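Local coordinates for regulatory protein of LacI family (Chloroflexus aggregans, PDB 3BBL) that probably acts as a transcriptional regulator of the LacI family, binding DNA and answering to a small effector held in its periplasmic-binding-protein-like core, at residues A[243-248]-A[268-273]; A[93-98]-A[104-109]. All blocks are in the same frame, centred on the assembly; numbering follows the deposited sequence.

Interaction 1 of 2, residues A[243-248]-A[268-273]; sequences IAEAGR and ILLQPS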
loop_
_atom_site.group_PDB
_atom_site.type_symbol
_atom_site.label_atom_id
_atom_site.label_comp_id
_atom_site.label_asym_id
_atom_site.label_seq_id
_atom_site.Cartn_x
_atom_site.Cartn_y
_atom_site.Cartn_z
ATOM N N ILE A 243 3.940 12.788 -1.936
ATOM C CA ILE A 243 3.310 12.487 -0.661
ATOM C C ILE A 243 4.256 12.591 0.529
ATOM O O ILE A 243 3.863 13.086 1.585
ATOM C CB ILE A 243 2.664 11.077 -0.694
ATOM C CG1 ILE A 243 1.684 10.995 -1.871
ATOM C CG2 ILE A 243 1.946 10.778 0.628
ATOM C CD1 ILE A 243 0.665 12.130 -1.907
ATOM N N ALA A 244 5.494 12.135 0.366
ATOM C CA ALA A 244 6.452 12.214 1.461
ATOM C C ALA A 244 6.721 13.678 1.802
ATOM O O ALA A 244 6.676 14.068 2.968
ATOM C CB ALA A 244 7.755 11.507 1.088
ATOM N N GLU A 245 6.980 14.488 0.781
ATOM C CA GLU A 245 7.248 15.905 0.996
ATOM C C GLU A 245 6.048 16.588 1.647
ATOM O O GLU A 245 6.201 17.427 2.533
ATOM C CB GLU A 245 7.602 16.593 -0.326
ATOM C CG GLU A 245 7.778 18.101 -0.202
ATOM C CD GLU A 245 8.240 18.771 -1.499
ATOM O OE1 GLU A 245 7.810 18.332 -2.595
ATOM O OE2 GLU A 245 9.024 19.751 -1.421
ATOM N N ALA A 246 4.849 16.223 1.212
ATOM C CA ALA A 246 3.646 16.802 1.777
ATOM C C ALA A 246 3.556 16.449 3.261
ATOM O O ALA A 246 3.115 17.254 4.079
ATOM C CB ALA A 246 2.419 16.283 1.035
ATOM N N GLY A 247 3.976 15.238 3.600
ATOM C CA GLY A 247 3.941 14.810 4.982
ATOM C C GLY A 247 4.886 15.662 5.801
ATOM O O GLY A 247 4.530 16.169 6.854
ATOM N N ARG A 248 6.100 15.825 5.296
ATOM C CA ARG A 248 7.113 16.622 5.964
ATOM C C ARG A 248 6.644 18.064 6.141
ATOM O O ARG A 248 6.842 18.658 7.194
ATOM C CB ARG A 248 8.418 16.579 5.154
ATOM C CG ARG A 248 9.490 17.555 5.627
ATOM C CD ARG A 248 10.820 17.326 4.928
ATOM N NE ARG A 248 10.802 17.687 3.509
ATOM C CZ ARG A 248 10.720 18.931 3.044
ATOM N NH1 ARG A 248 10.643 19.958 3.885
ATOM N NH2 ARG A 248 10.723 19.148 1.732
ATOM N N ILE A 268 0.569 25.841 1.624
ATOM C CA ILE A 268 1.642 25.252 0.843
ATOM C C ILE A 268 1.095 24.352 -0.255
ATOM O O ILE A 268 0.459 23.330 0.012
ATOM C CB ILE A 268 2.607 24.465 1.755
ATOM C CG1 ILE A 268 3.199 25.414 2.802
ATOM C CG2 ILE A 268 3.724 23.847 0.931
ATOM C CD1 ILE A 268 4.042 24.731 3.850
ATOM N N LEU A 269 1.339 24.760 -1.499
ATOM C CA LEU A 269 0.877 24.021 -2.669
ATOM C C LEU A 269 2.047 23.372 -3.384
ATOM O O LEU A 269 2.919 24.058 -3.903
ATOM C CB LEU A 269 0.145 24.956 -3.634
ATOM C CG LEU A 269 -0.416 24.308 -4.899
ATOM C CD1 LEU A 269 -1.494 23.305 -4.528
ATOM C CD2 LEU A 269 -0.975 25.380 -5.820
ATOM N N LEU A 270 2.057 22.044 -3.405
ATOM C CA LEU A 270 3.122 21.294 -4.052
ATOM C C LEU A 270 2.704 20.841 -5.450
ATOM O O LEU A 270 1.533 20.564 -5.703
ATOM C CB LEU A 270 3.483 20.074 -3.203
ATOM C CG LEU A 270 3.872 20.363 -1.753
ATOM C CD1 LEU A 270 4.163 19.059 -1.037
ATOM C CD2 LEU A 270 5.089 21.268 -1.713
ATOM N N GLN A 271 3.672 20.756 -6.353
ATOM C CA GLN A 271 3.408 20.338 -7.718
ATOM C C GLN A 271 3.664 18.850 -7.947
ATOM O O GLN A 271 4.635 18.288 -7.438
ATOM C CB GLN A 271 4.276 21.142 -8.692
ATOM C CG GLN A 271 3.970 22.623 -8.726
ATOM C CD GLN A 271 2.505 22.904 -9.003
ATOM O OE1 GLN A 271 1.805 23.479 -8.168
ATOM N NE2 GLN A 271 2.032 22.493 -10.174
ATOM N N PRO A 272 2.775 18.185 -8.705
ATOM C CA PRO A 272 2.970 16.758 -8.977
ATOM C C PRO A 272 3.881 16.615 -10.201
ATOM O O PRO A 272 4.234 17.605 -10.839
ATOM C CB PRO A 272 1.554 16.268 -9.244
ATOM C CG PRO A 272 0.940 17.442 -9.946
ATOM C CD PRO A 272 1.425 18.619 -9.113
ATOM N N SER A 273 4.263 15.385 -10.523
ATOM C CA SER A 273 5.119 15.131 -11.672
ATOM C C SER A 273 4.480 14.101 -12.579
ATOM O O SER A 273 3.909 13.124 -12.108
ATOM C CB SER A 273 6.479 14.599 -11.228
ATOM O OG SER A 273 7.253 15.618 -10.633
#
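L270 reaches from its strand onto the first turn of helix 243-258, where E245 and A246 receive it. It has the largest buried area of the three. Its CG stands anti to the carbonyl carbon and beside the backbone N (chi1 -55°), and from there CD1 and CD2 meet the helix. The CD1 methyl does most of the touching. L270 CD1 is 3.6 Å from A246 CA, so it rests on helix backbone. L270 CD1 is also 3.9 Å from A246 CB. The E245 and L270 side chains cross obliquely. E245 CG is 3.8 Å from L270 CD1 and makes the apolar touch. The carboxylate lies against the leucine methyls as well, with E245 CD 4.0 Å from L270 CD2 and E245 OE1 4.0 Å from L270 CD1. OE2 of E245 faces charged groups along the helix. R248 NH2 is a long 3.6 Å from E245 OE2, and K249 makes another weak ion pair with that oxygen. No hydrogen bond joins the two segments. L270 also packs on I107 of the neighbouring strand, and A246 on F93. This is plain helix-on-sheet packing, with a helix laid against the strands of an alpha/beta sheet, as in the periplasmic-binding-protein fold.

Interaction 2 of 2, residues A[93-98]-A[104-109]; sequences FGRSNP and WVDIDG
A single carboxylate oxygen, D106 OD2, takes both the backbone N and the side chain of R95. R95 N is 3.0 Å from D106 OD2. R95 NE, in a salt bridge, is 2.7 Å from D106 OD2. They arrive from opposite faces of the carboxylate plane. The guanidinium meets OD2 edge-on, and the two flat groups stand 90° apart. NH2 of R95 adds a weak bond. R138 forms a further salt bridge to OD2. With an alanine here in place of D106, R95 would probably lose both its close counter-charge and its backbone acceptor, and R138 its salt-bridge partner. The arginine also lies over W104. R95 CG sits 3.5 Å from the centre of the six-membered ring of W104, over its face, in a CH-pi contact. The bend at chi3 (-68°) turns NE back to the aspartate. At the strand end, G94 N makes a weak 2.8 Å bond to V105 O, and F93 turns its ring edge to that oxygen. F93 and V105 form a parallel beta bridge, and the loop leaves the C-terminal end of strand 90-93, as in Rossmann-like alpha/beta sheets.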
loop_
_atom_site.group_PDB
_atom_site.type_symbol
_atom_site.label_atom_id
_atom_site.label_comp_id
_atom_site.label_asym_id
_atom_site.label_seq_id
_atom_site.Cartn_x
_atom_site.Cartn_y
_atom_site.Cartn_z
ATOM N N PHE A 93 -4.320 18.469 5.025
ATOM C CA PHE A 93 -3.623 18.005 3.832
ATOM C C PHE A 93 -4.721 17.978 2.771
ATOM O O PHE A 93 -5.375 16.953 2.564
ATOM C CB PHE A 93 -3.065 16.594 4.029
ATOM C CG PHE A 93 -2.419 16.012 2.792
ATOM C CD1 PHE A 93 -2.322 14.636 2.622
ATOM C CD2 PHE A 93 -1.898 16.839 1.799
ATOM C CE1 PHE A 93 -1.722 14.093 1.492
ATOM C CE2 PHE A 93 -1.294 16.301 0.661
ATOM C CZ PHE A 93 -1.206 14.922 0.510
ATOM N N GLY A 94 -4.930 19.118 2.123
ATOM C CA GLY A 94 -5.965 19.228 1.111
ATOM C C GLY A 94 -6.877 20.403 1.407
ATOM O O GLY A 94 -7.286 20.598 2.545
ATOM N N ARG A 95 -7.193 21.189 0.383
ATOM C CA ARG A 95 -8.059 22.356 0.533
ATOM C C ARG A 95 -9.528 21.985 0.738
ATOM O O ARG A 95 -9.909 20.820 0.624
ATOM C CB ARG A 95 -7.926 23.250 -0.701
ATOM C CG ARG A 95 -6.571 23.920 -0.833
ATOM C CD ARG A 95 -6.212 24.167 -2.289
ATOM N NE ARG A 95 -5.975 22.909 -2.994
ATOM C CZ ARG A 95 -5.609 22.821 -4.267
ATOM N NH1 ARG A 95 -5.440 23.921 -4.985
ATOM N NH2 ARG A 95 -5.398 21.633 -4.818
ATOM N N SER A 96 -10.343 22.990 1.047
ATOM C CA SER A 96 -11.774 22.802 1.260
ATOM C C SER A 96 -12.480 24.151 1.179
ATOM O O SER A 96 -12.197 25.053 1.969
ATOM C CB SER A 96 -12.029 22.173 2.627
ATOM O OG SER A 96 -13.417 21.998 2.841
ATOM N N ASN A 97 -13.400 24.294 0.230
ATOM C CA ASN A 97 -14.114 25.559 0.068
ATOM C C ASN A 97 -13.155 26.701 -0.263
ATOM O O ASN A 97 -12.357 27.123 0.578
ATOM C CB ASN A 97 -14.886 25.906 1.340
ATOM C CG ASN A 97 -16.292 25.359 1.334
ATOM O OD1 ASN A 97 -16.500 24.149 1.238
ATOM N ND2 ASN A 97 -17.274 26.251 1.438
ATOM N N PRO A 98 -13.239 27.223 -1.495
ATOM C CA PRO A 98 -12.402 28.319 -1.990
ATOM C C PRO A 98 -11.919 29.344 -0.958
ATOM O O PRO A 98 -10.821 29.210 -0.423
ATOM C CB PRO A 98 -13.271 28.929 -3.081
ATOM C CG PRO A 98 -13.854 27.697 -3.712
ATOM C CD PRO A 98 -14.256 26.856 -2.501
ATOM N N TRP A 104 -2.923 24.904 5.407
ATOM C CA TRP A 104 -2.977 23.681 4.624
ATOM C C TRP A 104 -1.823 23.430 3.677
ATOM O O TRP A 104 -1.100 24.347 3.267
ATOM C CB TRP A 104 -4.287 23.594 3.822
ATOM C CG TRP A 104 -4.572 24.746 2.868
ATOM C CD1 TRP A 104 -5.495 25.738 3.043
ATOM C CD2 TRP A 104 -3.976 24.981 1.581
ATOM N NE1 TRP A 104 -5.517 26.572 1.949
ATOM C CE2 TRP A 104 -4.597 26.133 1.039
ATOM C CE3 TRP A 104 -2.982 24.334 0.836
ATOM C CZ2 TRP A 104 -4.255 26.648 -0.216
ATOM C CZ3 TRP A 104 -2.642 24.849 -0.418
ATOM C CH2 TRP A 104 -3.279 25.997 -0.926
ATOM N N VAL A 105 -1.663 22.152 3.354
ATOM C CA VAL A 105 -0.669 21.681 2.411
ATOM C C VAL A 105 -1.491 20.845 1.434
ATOM O O VAL A 105 -2.341 20.058 1.850
ATOM C CB VAL A 105 0.386 20.773 3.075
ATOM C CG1 VAL A 105 1.339 20.231 2.015
ATOM C CG2 VAL A 105 1.162 21.546 4.135
ATOM N N ASP A 106 -1.252 21.030 0.140
ATOM C CA ASP A 106 -1.984 20.275 -0.862
ATOM C C ASP A 106 -1.184 20.089 -2.137
ATOM O O ASP A 106 -0.212 20.796 -2.388
ATOM C CB ASP A 106 -3.303 20.975 -1.197
ATOM C CG ASP A 106 -4.327 20.027 -1.798
ATOM O OD1 ASP A 106 -3.968 18.872 -2.085
ATOM O OD2 ASP A 106 -5.488 20.434 -1.984
ATOM N N ILE A 107 -1.606 19.115 -2.934
ATOM C CA ILE A 107 -0.969 18.829 -4.204
ATOM C C ILE A 107 -1.810 19.525 -5.273
ATOM O O ILE A 107 -3.038 19.504 -5.212
ATOM C CB ILE A 107 -0.950 17.310 -4.486
ATOM C CG1 ILE A 107 -0.378 16.556 -3.277
ATOM C CG2 ILE A 107 -0.132 17.024 -5.739
ATOM C CD1 ILE A 107 1.019 16.997 -2.852
ATOM N N ASP A 108 -1.152 20.153 -6.242
ATOM C CA ASP A 108 -1.861 20.842 -7.317
ATOM C C ASP A 108 -2.414 19.803 -8.308
ATOM O O ASP A 108 -1.797 19.525 -9.336
ATOM C CB ASP A 108 -0.909 21.805 -8.041
ATOM C CG ASP A 108 -1.636 22.752 -8.987
ATOM O OD1 ASP A 108 -2.780 22.449 -9.389
ATOM O OD2 ASP A 108 -1.051 23.799 -9.341
ATOM N N GLY A 109 -3.570 19.230 -7.979
ATOM C CA GLY A 109 -4.188 18.241 -8.842
ATOM C C GLY A 109 -4.410 18.765 -10.253
ATOM O O GLY A 109 -4.085 18.098 -11.239
#

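In the fold
Both interactions reach one sheet and lie partly buried. Strands 104-107 and 267-275 are neighbours in it, and backbone bonds such as I268 N to W104 O join them directly. Interaction 1 packs a helix on the sheet and is almost wholly apolar. Interaction 2 is larger, with 426 Å² buried against 121 Å². It joins the end of strand 90-93, and the loop after it, to strand 104-107, and adds a charged, multiply bonded aspartate. F93 links the two, because its ring also meets A246 and I243 of helix 243-258. Interaction 1 thus rests on methyl packing between helix and sheet, while interaction 2 mixes ion pairing with apolar and CH-pi packing.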